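Long-range contact in SusD superfamily protein (Parabacteroides distasonis, PDB 3OTN), which is a putative outer-membrane protein of the SusD family that probably binds carbohydrate nutrients at the cell surface: residues L176-H181 with S226-L231. Sequence-based numbering, arbitrary orientation.
Sequences LAFSDH and SNEYTL
Phe178 and Ser179 meet Ser226, Glu228 and Tyr229 where two loops of the SusD helical scaffold come together at the surface, one leading from helix 156-172 into helix 187-202, the other following helix 210-225. The chi1 of -157° turns the Phe178 side chain beside its carbonyl carbon and carries the ring to Ser226. There CB of Ser226 sits over one face of the phenyl ring, a CH-pi contact 3.8 Å from the ring centroid. OG of Ser226, close to CE1 of Phe178, has its hydrogen bonds within its own loop and helix: to the carbonyl of Val223 and from the backbone N of Glu228 (3.3 Å), the latter an ST turn that spans Asn227, whose positive phi breaks from helical geometry. Glu228 then bends at chi2, which brings OE2 of its carboxylate beside CB of Phe178; the carboxylate is nearly parallel to the phenyl ring, 6° between the planes, but not stacked on it, and CG of Glu228 lies 3.8 Å from CD1 of Phe178. From the neighbouring residue, OG of Ser179 donates to OE1 of Glu228 at 2.9 Å, arriving from above the carboxylate plane, 68° out of it. Replacing Glu228 with an alanine would probably leave the Ser179 hydroxyl without this acceptor and strip the cover that CG and OE2 give to CD1 and CB of Phe178. Tyr229 follows, with CB of Glu228 over one face of its ring, offset toward the rim. The two aromatic rings meet at their edges, CE1 of Phe178 and CE2 of Tyr229 being 4.2 Å apart, while Tyr360 of helix 360-375 also packs on the tyrosine. A water in the plane of the Tyr229 ring completes the link between the loops, 2.8 Å from the phenolic OH and accepting from the backbone N of Asp180 at 3.2 Å.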
loop_
_atom_site.group_PDB
_atom_site.type_symbol
_atom_site.label_atom_id
_atom_site.label_comp_id
_atom_site.label_asym_id
_atom_site.label_seq_id
_atom_site.Cartn_x
_atom_site.Cartn_y
_atom_site.Cartn_z
ATOM N N LEU A 176 -3.361 23.689 -2.165
ATOM C CA LEU A 176 -3.560 22.669 -1.120
ATOM C C LEU A 176 -2.732 22.882 0.126
ATOM O O LEU A 176 -1.536 23.145 0.013
ATOM C CB LEU A 176 -3.165 21.257 -1.624
ATOM C CG LEU A 176 -4.094 20.326 -2.350
ATOM C CD1 LEU A 176 -3.282 19.030 -2.703
ATOM C CD2 LEU A 176 -5.299 20.026 -1.475
ATOM N N ALA A 177 -3.331 22.664 1.307
ATOM C CA ALA A 177 -2.597 22.730 2.573
ATOM C C ALA A 177 -1.495 21.689 2.575
ATOM O O ALA A 177 -1.683 20.627 1.970
ATOM C CB ALA A 177 -3.548 22.461 3.758
ATOM N N PHE A 178 -0.365 21.935 3.256
ATOM C CA PHE A 178 0.720 20.938 3.236
ATOM C C PHE A 178 0.387 19.658 3.989
ATOM O O PHE A 178 0.782 18.572 3.567
ATOM C CB PHE A 178 2.093 21.481 3.694
ATOM C CG PHE A 178 3.264 20.662 3.151
ATOM C CD1 PHE A 178 3.671 19.478 3.781
ATOM C CD2 PHE A 178 3.916 21.053 1.967
ATOM C CE1 PHE A 178 4.716 18.712 3.263
ATOM C CE2 PHE A 178 4.957 20.287 1.439
ATOM C CZ PHE A 178 5.348 19.113 2.090
ATOM N N SER A 179 -0.317 19.778 5.115
ATOM C CA SER A 179 -0.706 18.628 5.904
ATOM C C SER A 179 -2.175 18.744 6.281
ATOM O O SER A 179 -2.751 19.830 6.212
ATOM C CB SER A 179 0.161 18.509 7.148
ATOM O OG SER A 179 -0.018 19.624 8.005
ATOM N N ASP A 180 -2.780 17.609 6.614
ATOM C CA ASP A 180 -4.154 17.568 7.096
ATOM C C ASP A 180 -4.320 16.390 8.025
ATOM O O ASP A 180 -4.016 15.238 7.639
ATOM C CB ASP A 180 -5.115 17.476 5.910
ATOM C CG ASP A 180 -6.563 17.616 6.316
ATOM O OD1 ASP A 180 -7.154 16.654 6.830
ATOM O OD2 ASP A 180 -7.163 18.656 6.053
ATOM N N HIS A 181 -4.918 16.629 9.181
ATOM C CA HIS A 181 -5.072 15.628 10.256
ATOM C C HIS A 181 -6.467 15.077 10.363
ATOM O O HIS A 181 -6.826 14.510 11.387
ATOM C CB HIS A 181 -4.688 16.223 11.611
ATOM C CG HIS A 181 -3.219 16.272 11.849
ATOM N ND1 HIS A 181 -2.678 16.456 13.104
ATOM C CD2 HIS A 181 -2.175 16.158 10.996
ATOM C CE1 HIS A 181 -1.361 16.466 13.011
ATOM N NE2 HIS A 181 -1.028 16.288 11.742
ATOM N N SER A 226 9.579 20.156 5.368
ATOM C CA SER A 226 8.334 20.741 5.858
ATOM C C SER A 226 8.164 20.694 7.374
ATOM O O SER A 226 7.473 21.540 7.908
ATOM C CB SER A 226 7.119 20.070 5.210
ATOM O OG SER A 226 6.832 18.812 5.820
ATOM N N ASN A 227 8.770 19.719 8.066
ATOM C CA ASN A 227 8.600 19.572 9.531
ATOM C C ASN A 227 7.143 19.339 9.957
ATOM O O ASN A 227 6.807 19.550 11.094
ATOM C CB ASN A 227 9.139 20.797 10.326
ATOM C CG ASN A 227 10.597 21.067 10.095
ATOM O OD1 ASN A 227 11.423 20.163 10.140
ATOM N ND2 ASN A 227 10.936 22.341 9.897
ATOM N N GLU A 228 6.297 18.879 9.051
ATOM C CA GLU A 228 4.899 18.594 9.338
ATOM C C GLU A 228 4.668 17.148 9.760
ATOM O O GLU A 228 3.538 16.803 10.071
ATOM C CB GLU A 228 4.081 18.793 8.077
ATOM C CG GLU A 228 4.221 20.175 7.483
ATOM C CD GLU A 228 3.146 21.130 7.898
ATOM O OE1 GLU A 228 2.415 20.841 8.861
ATOM O OE2 GLU A 228 3.049 22.183 7.237
ATOM N N TYR A 229 5.697 16.297 9.656
ATOM C CA TYR A 229 5.599 14.871 10.013
ATOM C C TYR A 229 6.813 14.530 10.876
ATOM O O TYR A 229 7.893 15.114 10.714
ATOM C CB TYR A 229 5.554 13.966 8.769
ATOM C CG TYR A 229 4.454 14.358 7.793
ATOM C CD1 TYR A 229 3.144 14.008 8.035
ATOM C CD2 TYR A 229 4.724 15.172 6.689
ATOM C CE1 TYR A 229 2.105 14.410 7.195
ATOM C CE2 TYR A 229 3.701 15.572 5.819
ATOM C CZ TYR A 229 2.395 15.189 6.079
ATOM O OH TYR A 229 1.374 15.542 5.242
ATOM N N THR A 230 6.623 13.569 11.770
ATOM C CA THR A 230 7.656 13.113 12.690
ATOM C C THR A 230 7.583 11.603 12.749
ATOM O O THR A 230 6.515 11.026 12.539
ATOM C CB THR A 230 7.437 13.669 14.126
ATOM O OG1 THR A 230 6.080 13.432 14.505
ATOM C CG2 THR A 230 7.694 15.157 14.187
ATOM N N LEU A 231 8.722 10.970 12.980
ATOM C CA LEU A 231 8.785 9.523 13.139
ATOM C C LEU A 231 8.151 9.114 14.488
ATOM O O LEU A 231 8.339 9.782 15.500
ATOM C CB LEU A 231 10.236 9.048 13.081
ATOM C CG LEU A 231 10.921 9.009 11.715
ATOM C CD1 LEU A 231 12.411 8.601 11.893
ATOM C CD2 LEU A 231 10.215 8.071 10.751
HETATM O O HOH W 1 -1.242 14.939 5.845
#